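Local coordinates for carboxysome shell vertex protein CcmL (Gloeobacter violaceus, PDB 4JW0) that probably forms the pentameric vertices of the carboxysome shell, the polyhedral compartment in which RuBisCO is sequestered for carbon dioxide fixation, at residues Ile3-Thr9 / Phe24-Ile30; Glu53-Arg59 / Ala76-Ile82. All blocks are in the same frame, centred on the assembly; numbering follows the deposited sequence.

How the contacts relate
Two antiparallel strand pairings, their centres about 9 Å apart, illustrate how a small barrel is built from neighbouring antiparallel strand pairs. Contact 1 (Ile3-Thr9 with Phe24-Ile30) is complete along the chain before contact 2 (Glu53-Arg59 with Ala76-Ile82) begins. Strands 2-11 and 54-59 are neighbours in the same sheet and join the two: Gly4 O lies 2.8 Å from Val55 N, probably a hydrogen bond, while Leu27 of contact 1 packs on Phe57 of contact 2 in the interior. Both contacts also touch the same neighbouring subunit, and both lie in one sheet, which runs on into neighbouring chains at Gly8-Thr9 and at Gly80-Ile81, so barrel and homopentamer are built from the same strands.

Contact 1 (Ile3-Thr9 / Phe24-Ile30); sequences IGRVRGT and FLLLQLI
Arg5 and Gln28 face each other as a hydrogen-bonded antiparallel pair, and their side chains run side by side in the same direction. Gln28 OE1 meets the edge of the guanidinium, accepting from Arg5 NH2 at 2.7 Å in a fairly straight bond; a second, weak bond comes from Arg5 NE. The amide and guanidinium planes are turned 32° apart. Both chains start with CG anti to the backbone N (chi1 168° in Arg5, 177° in Gln28), which keeps them abreast, and a bend at chi3 of Arg5 swings its NH2 to the amide oxygen. Leu37 O takes Gln28 NE2, fixing which way round the amide sits. Arg7 also runs alongside Gln28, pointing the same way: its CG rests 3.7 Å from Gln28 CB, and its NE stands over the Arg5 guanidinium face. Asp52, and Asp88 of a neighbouring subunit, form salt bridges with Arg7, which probably eases the closeness of the two cations; Arg5 has a long, weak ion pair with Asp52.

The opposite face is largely apolar. Val6 CG2 approaches Leu27 CD2 at 3.9 Å, and both its methyls reach Leu25 CD1, side chain crossing side chain at a slant. Between these faces, Arg7 N donates to Leu26 O at 2.9 Å, whereas Leu26 N turns to Gly8 O. Arg7 and Gly8 thus both oppose Leu26, a classic beta bulge in an antiparallel pair of the OB-fold barrel.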
loop_
_atom_site.group_PDB
_atom_site.type_symbol
_atom_site.label_atom_id
_atom_site.label_comp_id
_atom_site.label_asym_id
_atom_site.label_seq_id
_atom_site.Cartn_x
_atom_site.Cartn_y
_atom_site.Cartn_z
ATOM N N ILE A 3 -5.987 -5.840 -12.969
ATOM C CA ILE A 3 -6.455 -5.619 -14.329
ATOM C C ILE A 3 -7.271 -4.337 -14.355
ATOM O O ILE A 3 -8.096 -4.097 -13.477
ATOM C CB ILE A 3 -7.313 -6.795 -14.823
ATOM C CG1 ILE A 3 -6.504 -8.093 -14.760
ATOM C CG2 ILE A 3 -7.818 -6.540 -16.251
ATOM C CD1 ILE A 3 -7.331 -9.351 -14.866
ATOM N N GLY A 4 -7.011 -3.499 -15.347
ATOM C CA GLY A 4 -7.771 -2.283 -15.533
ATOM C C GLY A 4 -8.225 -2.152 -16.967
ATOM O O GLY A 4 -7.644 -2.749 -17.874
ATOM N N ARG A 5 -9.273 -1.365 -17.166
ATOM C CA ARG A 5 -9.778 -1.069 -18.498
ATOM C C ARG A 5 -9.524 0.410 -18.783
ATOM O O ARG A 5 -9.777 1.264 -17.931
ATOM C CB ARG A 5 -11.273 -1.412 -18.550
ATOM C CG ARG A 5 -12.028 -0.911 -19.761
ATOM C CD ARG A 5 -13.455 -1.469 -19.764
ATOM N NE ARG A 5 -14.377 -0.690 -18.932
ATOM C CZ ARG A 5 -15.517 -0.141 -19.362
ATOM N NH1 ARG A 5 -15.907 -0.270 -20.627
ATOM N NH2 ARG A 5 -16.282 0.548 -18.519
ATOM N N VAL A 6 -8.985 0.716 -19.959
ATOM C CA VAL A 6 -8.638 2.092 -20.278
ATOM C C VAL A 6 -9.906 2.881 -20.574
ATOM O O VAL A 6 -10.667 2.524 -21.480
ATOM C CB VAL A 6 -7.694 2.194 -21.488
ATOM C CG1 VAL A 6 -7.383 3.647 -21.785
ATOM C CG2 VAL A 6 -6.408 1.413 -21.246
ATOM N N ARG A 7 -10.128 3.952 -19.817
ATOM C CA ARG A 7 -11.333 4.769 -19.978
ATOM C C ARG A 7 -11.055 6.153 -20.551
ATOM O O ARG A 7 -11.957 6.792 -21.077
ATOM C CB ARG A 7 -12.062 4.919 -18.642
ATOM C CG ARG A 7 -12.642 3.622 -18.100
ATOM C CD ARG A 7 -14.021 3.316 -18.665
ATOM N NE ARG A 7 -14.017 3.101 -20.113
ATOM C CZ ARG A 7 -14.793 3.749 -20.983
ATOM N NH1 ARG A 7 -15.655 4.676 -20.578
ATOM N NH2 ARG A 7 -14.705 3.470 -22.277
ATOM N N GLY A 8 -9.819 6.624 -20.452
ATOM C CA GLY A 8 -9.497 7.949 -20.948
ATOM C C GLY A 8 -8.123 8.425 -20.541
ATOM O O GLY A 8 -7.271 7.629 -20.158
ATOM N N THR A 9 -7.922 9.735 -20.609
ATOM C CA THR A 9 -6.623 10.331 -20.340
ATOM C C THR A 9 -6.772 11.523 -19.413
ATOM O O THR A 9 -7.832 12.150 -19.345
ATOM C CB THR A 9 -5.930 10.805 -21.631
ATOM O OG1 THR A 9 -6.611 11.952 -22.149
ATOM C CG2 THR A 9 -5.928 9.710 -22.672
ATOM N N PHE A 24 -0.767 10.021 -19.062
ATOM C CA PHE A 24 -1.560 9.538 -17.938
ATOM C C PHE A 24 -2.851 8.915 -18.437
ATOM O O PHE A 24 -3.661 9.591 -19.069
ATOM C CB PHE A 24 -1.902 10.685 -16.982
ATOM C CG PHE A 24 -0.703 11.399 -16.420
ATOM C CD1 PHE A 24 0.188 10.745 -15.579
ATOM C CD2 PHE A 24 -0.482 12.736 -16.707
ATOM C CE1 PHE A 24 1.279 11.406 -15.052
ATOM C CE2 PHE A 24 0.609 13.402 -16.178
ATOM C CZ PHE A 24 1.491 12.736 -15.355
ATOM N N LEU A 25 -3.050 7.632 -18.145
ATOM C CA LEU A 25 -4.292 6.960 -18.513
ATOM C C LEU A 25 -5.183 6.752 -17.304
ATOM O O LEU A 25 -4.728 6.311 -16.258
ATOM C CB LEU A 25 -4.015 5.593 -19.145
ATOM C CG LEU A 25 -3.422 5.548 -20.547
ATOM C CD1 LEU A 25 -3.336 4.102 -21.010
ATOM C CD2 LEU A 25 -4.237 6.382 -21.516
ATOM N N LEU A 26 -6.462 7.065 -17.465
ATOM C CA LEU A 26 -7.463 6.734 -16.470
ATOM C C LEU A 26 -7.890 5.284 -16.663
ATOM O O LEU A 26 -8.424 4.917 -17.708
ATOM C CB LEU A 26 -8.667 7.662 -16.605
ATOM C CG LEU A 26 -9.879 7.323 -15.743
ATOM C CD1 LEU A 26 -9.558 7.575 -14.284
ATOM C CD2 LEU A 26 -11.083 8.129 -16.189
ATOM N N LEU A 27 -7.642 4.464 -15.648
ATOM C CA LEU A 27 -7.968 3.046 -15.692
ATOM C C LEU A 27 -9.107 2.733 -14.742
ATOM O O LEU A 27 -9.096 3.158 -13.586
ATOM C CB LEU A 27 -6.761 2.196 -15.280
ATOM C CG LEU A 27 -5.430 2.387 -16.011
ATOM C CD1 LEU A 27 -4.410 1.408 -15.463
ATOM C CD2 LEU A 27 -5.601 2.199 -17.510
ATOM N N GLN A 28 -10.083 1.973 -15.224
ATOM C CA GLN A 28 -11.130 1.449 -14.360
ATOM C C GLN A 28 -10.792 0.027 -13.941
ATOM O O GLN A 28 -10.474 -0.813 -14.779
ATOM C CB GLN A 28 -12.481 1.464 -15.075
ATOM C CG GLN A 28 -13.600 0.870 -14.250
ATOM C CD GLN A 28 -14.957 1.008 -14.919
ATOM O OE1 GLN A 28 -15.055 1.100 -16.141
ATOM N NE2 GLN A 28 -16.006 1.025 -14.116
ATOM N N LEU A 29 -10.861 -0.245 -12.644
ATOM C CA LEU A 29 -10.554 -1.579 -12.149
ATOM C C LEU A 29 -11.559 -2.596 -12.665
ATOM O O LEU A 29 -12.757 -2.312 -12.799
ATOM C CB LEU A 29 -10.527 -1.608 -10.622
ATOM C CG LEU A 29 -9.223 -1.196 -9.926
ATOM C CD1 LEU A 29 -8.179 -2.284 -10.079
ATOM C CD2 LEU A 29 -8.704 0.127 -10.466
ATOM N N ILE A 30 -11.046 -3.782 -12.962
ATOM C CA ILE A 30 -11.855 -4.911 -13.384
ATOM C C ILE A 30 -11.833 -5.939 -12.261
ATOM O O ILE A 30 -10.788 -6.160 -11.638
ATOM C CB ILE A 30 -11.293 -5.537 -14.669
ATOM C CG1 ILE A 30 -11.437 -4.565 -15.843
ATOM C CG2 ILE A 30 -11.973 -6.866 -14.970
ATOM C CD1 ILE A 30 -12.867 -4.210 -16.173
#

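Contact 2 (Glu53-Arg59 / Ala76-Ile82); sequences EWVLFSR and AVVIGII
Ile79 sits against Leu56 and Ser58, and its side chain can be followed outward across the neighbouring strand. CB lies 4.2 Å from Leu56 O, the carbonyl that accepts the Ile79 backbone N-H. CG1 comes closer to that oxygen, at 3.5 Å, and also touches Leu56 CB at 3.8 Å. It takes the position between backbone N and carbonyl carbon (chi1 68°), which leads CD1 out alongside Ser58 OG, 3.8 Å away. The other branch, CG2, meets the same hydroxyl, whose hydrogen-bond partner is Pro73 O of a neighbouring subunit; Pro73 of that subunit packs on Ile79 as well. An alanine here would keep CB but lose CG1, CG2 and CD1, and would probably open a gap beside Leu56 CB and strip the Ser58 hydroxyl of part of its apolar cover at this subunit interface.

Further along, Leu56 is also met by Ile82, whose CD1 reaches Leu56 CG at 3.8 Å with the two side chains nearly perpendicular. On the opposite face, Val55 CB meets Val78 CG1 at 4.0 Å, again at about a right angle. Beside the Ile82 N to Trp54 O hydrogen bond, a water accepts from Trp54 N and donates to Ile82 O. Leu56 N bonds to Gly80 O at 2.9 Å, while its carbonyl receives Ile79 N; Ile79 and Gly80 therefore both oppose Leu56. This classic beta bulge shifts the register by one residue within the strongly twisted antiparallel strands of the OB fold.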
loop_
_atom_site.group_PDB
_atom_site.type_symbol
_atom_site.label_atom_id
_atom_site.label_comp_id
_atom_site.label_asym_id
_atom_site.label_seq_id
_atom_site.Cartn_x
_atom_site.Cartn_y
_atom_site.Cartn_z
ATOM N N GLU A 53 -9.201 -1.074 -23.943
ATOM C CA GLU A 53 -8.268 -2.186 -23.834
ATOM C C GLU A 53 -8.077 -2.579 -22.375
ATOM O O GLU A 53 -8.153 -1.736 -21.485
ATOM C CB GLU A 53 -6.929 -1.820 -24.470
ATOM C CG GLU A 53 -6.987 -1.716 -25.985
ATOM C CD GLU A 53 -5.613 -1.704 -26.625
ATOM O OE1 GLU A 53 -4.854 -0.746 -26.402
ATOM O OE2 GLU A 53 -5.291 -2.657 -27.360
ATOM N N TRP A 54 -7.860 -3.868 -22.131
ATOM C CA TRP A 54 -7.540 -4.343 -20.796
ATOM C C TRP A 54 -6.037 -4.284 -20.613
ATOM O O TRP A 54 -5.286 -4.671 -21.504
ATOM C CB TRP A 54 -8.017 -5.779 -20.584
ATOM C CG TRP A 54 -9.475 -5.915 -20.274
ATOM C CD1 TRP A 54 -10.471 -5.044 -20.601
ATOM C CD2 TRP A 54 -10.099 -6.992 -19.568
ATOM N NE1 TRP A 54 -11.680 -5.518 -20.142
ATOM C CE2 TRP A 54 -11.477 -6.713 -19.507
ATOM C CE3 TRP A 54 -9.626 -8.168 -18.984
ATOM C CZ2 TRP A 54 -12.384 -7.564 -18.887
ATOM C CZ3 TRP A 54 -10.529 -9.014 -18.369
ATOM C CH2 TRP A 54 -11.892 -8.707 -18.325
ATOM N N VAL A 55 -5.597 -3.800 -19.458
ATOM C CA VAL A 55 -4.175 -3.754 -19.164
ATOM C C VAL A 55 -3.876 -4.361 -17.803
ATOM O O VAL A 55 -4.743 -4.421 -16.924
ATOM C CB VAL A 55 -3.639 -2.305 -19.178
ATOM C CG1 VAL A 55 -3.877 -1.662 -20.526
ATOM C CG2 VAL A 55 -4.283 -1.484 -18.064
ATOM N N LEU A 56 -2.643 -4.825 -17.638
ATOM C CA LEU A 56 -2.107 -5.107 -16.319
ATOM C C LEU A 56 -1.390 -3.856 -15.855
ATOM O O LEU A 56 -0.679 -3.218 -16.643
ATOM C CB LEU A 56 -1.105 -6.255 -16.358
ATOM C CG LEU A 56 -1.620 -7.684 -16.477
ATOM C CD1 LEU A 56 -0.417 -8.620 -16.601
ATOM C CD2 LEU A 56 -2.496 -8.077 -15.292
ATOM N N PHE A 57 -1.569 -3.494 -14.590
ATOM C CA PHE A 57 -0.839 -2.361 -14.048
ATOM C C PHE A 57 -0.332 -2.656 -12.650
ATOM O O PHE A 57 -0.911 -3.462 -11.915
ATOM C CB PHE A 57 -1.675 -1.073 -14.085
ATOM C CG PHE A 57 -2.806 -1.033 -13.093
ATOM C CD1 PHE A 57 -4.026 -1.622 -13.392
ATOM C CD2 PHE A 57 -2.662 -0.371 -11.880
ATOM C CE1 PHE A 57 -5.078 -1.576 -12.490
ATOM C CE2 PHE A 57 -3.712 -0.321 -10.972
ATOM C CZ PHE A 57 -4.920 -0.926 -11.277
ATOM N N SER A 58 0.782 -2.014 -12.317
ATOM C CA SER A 58 1.420 -2.172 -11.024
ATOM C C SER A 58 1.369 -0.863 -10.279
ATOM O O SER A 58 1.270 0.204 -10.893
ATOM C CB SER A 58 2.876 -2.590 -11.199
ATOM O OG SER A 58 2.951 -3.883 -11.756
ATOM N N ARG A 59 1.457 -0.959 -8.956
ATOM C CA ARG A 59 1.433 0.199 -8.077
ATOM C C ARG A 59 2.692 0.243 -7.237
ATOM O O ARG A 59 3.324 -0.791 -6.987
ATOM C CB ARG A 59 0.233 0.133 -7.138
ATOM C CG ARG A 59 -1.121 0.198 -7.807
ATOM C CD ARG A 59 -2.191 -0.267 -6.821
ATOM N NE ARG A 59 -3.489 0.356 -7.071
ATOM C CZ ARG A 59 -4.607 -0.295 -7.391
ATOM N NH1 ARG A 59 -4.626 -1.621 -7.511
ATOM N NH2 ARG A 59 -5.726 0.387 -7.597
ATOM N N ALA A 76 1.990 4.383 -10.255
ATOM C CA ALA A 76 1.187 3.429 -11.009
ATOM C C ALA A 76 1.657 3.415 -12.449
ATOM O O ALA A 76 1.905 4.463 -13.049
ATOM C CB ALA A 76 -0.281 3.774 -10.927
ATOM N N VAL A 77 1.786 2.217 -13.000
ATOM C CA VAL A 77 2.349 2.046 -14.327
ATOM C C VAL A 77 1.619 0.939 -15.083
ATOM O O VAL A 77 1.328 -0.119 -14.530
ATOM C CB VAL A 77 3.857 1.705 -14.246
ATOM C CG1 VAL A 77 4.073 0.397 -13.485
ATOM C CG2 VAL A 77 4.469 1.635 -15.624
ATOM N N VAL A 78 1.325 1.200 -16.351
ATOM C CA VAL A 78 0.799 0.181 -17.245
ATOM C C VAL A 78 1.974 -0.681 -17.674
ATOM O O VAL A 78 2.956 -0.166 -18.205
ATOM C CB VAL A 78 0.151 0.812 -18.504
ATOM C CG1 VAL A 78 -0.255 -0.259 -19.507
ATOM C CG2 VAL A 78 -1.048 1.668 -18.120
ATOM N N ILE A 79 1.886 -1.986 -17.452
ATOM C CA ILE A 79 2.999 -2.856 -17.811
ATOM C C ILE A 79 2.697 -3.736 -19.016
ATOM O O ILE A 79 3.617 -4.265 -19.633
ATOM C CB ILE A 79 3.462 -3.710 -16.624
ATOM C CG1 ILE A 79 2.402 -4.739 -16.240
ATOM C CG2 ILE A 79 3.815 -2.809 -15.445
ATOM C CD1 ILE A 79 2.841 -5.673 -15.138
ATOM N N GLY A 80 1.422 -3.890 -19.360
ATOM C CA GLY A 80 1.070 -4.677 -20.527
ATOM C C GLY A 80 -0.374 -4.586 -20.952
ATOM O O GLY A 80 -1.267 -4.425 -20.128
ATOM N N ILE A 81 -0.597 -4.693 -22.258
ATOM C CA ILE A 81 -1.935 -4.872 -22.791
ATOM C C ILE A 81 -2.265 -6.359 -22.752
ATOM O O ILE A 81 -1.484 -7.198 -23.206
ATOM C CB ILE A 81 -2.042 -4.337 -24.228
ATOM C CG1 ILE A 81 -1.819 -2.827 -24.235
ATOM C CG2 ILE A 81 -3.406 -4.691 -24.830
ATOM C CD1 ILE A 81 -1.486 -2.247 -25.608
ATOM N N ILE A 82 -3.418 -6.689 -22.186
ATOM C CA ILE A 82 -3.798 -8.079 -22.010
ATOM C C ILE A 82 -4.428 -8.635 -23.282
ATOM O O ILE A 82 -5.330 -8.027 -23.851
ATOM C CB ILE A 82 -4.779 -8.231 -20.839
ATOM C CG1 ILE A 82 -4.052 -7.991 -19.512
ATOM C CG2 ILE A 82 -5.414 -9.610 -20.846
ATOM C CD1 ILE A 82 -4.973 -7.817 -18.331
HETATM O O HOH W 1 -7.017 -5.852 -24.207
#